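PDB 1ORU: putative metal-sulfur cluster biosynthesis proteins YuaD from Bacillus subtilis, which is of unknown function but carries a MOSC domain, and may, like others of that family, bind molybdenum and pyridoxal phosphate. Local coordinates for residues A[13-18]-A[171-176]. Residues are numbered along the deposited sequence; the frame is centred on the assembly and turned at random.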
# COMPACT_ATOMS: atom_id res chain seq x y z
N GLU A 13 3.27 23.13 -0.87
CA GLU A 13 3.26 24.41 -1.59
C GLU A 13 1.93 24.68 -2.27
O GLU A 13 1.48 25.83 -2.32
CB GLU A 13 4.35 24.45 -2.66
CG GLU A 13 5.77 24.47 -2.14
CD GLU A 13 6.16 25.80 -1.50
OE1 GLU A 13 5.36 26.76 -1.54
OE2 GLU A 13 7.29 25.89 -0.97
N GLY A 14 1.31 23.63 -2.79
CA GLY A 14 0.04 23.80 -3.47
C GLY A 14 -0.90 22.62 -3.34
O GLY A 14 -0.46 21.48 -3.18
N LEU A 15 -2.20 22.91 -3.39
CA LEU A 15 -3.24 21.90 -3.30
C LEU A 15 -4.11 22.08 -4.54
O LEU A 15 -4.36 23.22 -4.97
CB LEU A 15 -4.08 22.11 -2.04
CG LEU A 15 -3.33 22.10 -0.71
CD1 LEU A 15 -4.31 22.38 0.42
CD2 LEU A 15 -2.62 20.76 -0.50
N TYR A 16 -4.57 20.98 -5.13
CA TYR A 16 -5.36 21.06 -6.36
C TYR A 16 -6.43 19.97 -6.43
O TYR A 16 -6.26 18.88 -5.87
CB TYR A 16 -4.45 20.91 -7.58
CG TYR A 16 -3.13 21.63 -7.47
CD1 TYR A 16 -2.93 22.87 -8.09
CD2 TYR A 16 -2.06 21.06 -6.78
CE1 TYR A 16 -1.70 23.51 -8.01
CE2 TYR A 16 -0.83 21.70 -6.70
CZ TYR A 16 -0.65 22.92 -7.32
OH TYR A 16 0.57 23.55 -7.24
N ILE A 17 -7.51 20.25 -7.15
CA ILE A 17 -8.58 19.27 -7.29
C ILE A 17 -9.00 19.12 -8.74
O ILE A 17 -8.92 20.07 -9.53
CB ILE A 17 -9.82 19.68 -6.47
CG1 ILE A 17 -10.82 18.52 -6.42
CG2 ILE A 17 -10.47 20.91 -7.09
CD1 ILE A 17 -12.03 18.80 -5.55
N ALA A 18 -9.43 17.91 -9.10
CA ALA A 18 -9.92 17.62 -10.45
C ALA A 18 -11.43 17.53 -10.26
O ALA A 18 -11.96 16.46 -9.97
CB ALA A 18 -9.36 16.28 -10.94
N GLY A 171 -9.09 14.67 7.37
CA GLY A 171 -8.75 15.98 7.90
C GLY A 171 -8.58 17.00 6.80
O GLY A 171 -8.44 16.65 5.63
N ALA A 172 -8.61 18.28 7.17
CA ALA A 172 -8.46 19.35 6.18
C ALA A 172 -6.99 19.70 6.00
O ALA A 172 -6.19 19.62 6.94
CB ALA A 172 -9.22 20.59 6.64
N VAL A 173 -6.63 20.10 4.78
CA VAL A 173 -5.26 20.50 4.48
C VAL A 173 -5.34 21.89 3.84
O VAL A 173 -6.29 22.19 3.11
CB VAL A 173 -4.55 19.48 3.55
CG1 VAL A 173 -4.40 18.15 4.28
CG2 VAL A 173 -5.36 19.26 2.26
N TYR A 174 -4.35 22.72 4.14
CA TYR A 174 -4.33 24.11 3.67
C TYR A 174 -3.04 24.48 2.95
O TYR A 174 -1.98 23.94 3.24
CB TYR A 174 -4.51 25.04 4.87
CG TYR A 174 -5.69 24.66 5.75
CD1 TYR A 174 -6.97 25.18 5.50
CD2 TYR A 174 -5.54 23.78 6.82
CE1 TYR A 174 -8.06 24.82 6.30
CE2 TYR A 174 -6.62 23.42 7.63
CZ TYR A 174 -7.88 23.95 7.36
OH TYR A 174 -8.96 23.59 8.16
N THR A 175 -3.14 25.42 2.02
CA THR A 175 -1.97 25.87 1.26
C THR A 175 -0.85 26.33 2.20
O THR A 175 -1.09 27.08 3.14
CB THR A 175 -2.34 27.06 0.34
OG1 THR A 175 -3.42 26.68 -0.52
CG2 THR A 175 -1.15 27.47 -0.51
N GLY A 176 0.37 25.87 1.95
CA GLY A 176 1.50 26.26 2.78
C GLY A 176 1.70 25.44 4.05
O GLY A 176 2.64 25.70 4.81
O HOH W 1 -2.95 25.69 -3.00
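Leu15 reaches across to the end of strand 171-174 with one methyl, CD1, which lies 3.3 Å from the carbonyl O of Val173 and 3.5 Å from Tyr174 C. That same methyl meets Val173 CG2 at 3.8 Å, the two side chains crossing at a slant. Leu15 CG stands beside its own backbone N, opposite the carbonyl carbon (chi1 -57°), and the extended second torsion then carries CD1 out to its neighbour. A branched, wholly apolar residue suits each of these buried places. Closer to solvent, Thr175 offers both its branches: CG2 rests 3.6 Å from Glu13 O, while OG1 is hydrogen-bonded to a water 2.7 Å away that in turn accepts a hydrogen bond from Leu15 N at 2.9 Å. No direct hydrogen bond joins the two segments, but this water gives them a polar bridge. In this MOSC-family protein the contact connects two sheets: strand 5-17 runs through the large mixed sheet, whereas 171-174 pairs antiparallel with strand 30-33. Leu31 of that partner strand touches both Leu15 and Val173, and Val98 also packs on Leu15. A second hydrogen bond, to Asp29 O, holds Thr175 OG1. A classic beta bulge in strand 5-17 sets Glu13 and Gly14 together opposite the single residue Ala99, and Glu13 OE2 is hydrogen-bonded to Ser101 OG. Gly176, with phi at 85°, adopts a positive backbone angle that glycine takes readily, just after Thr175.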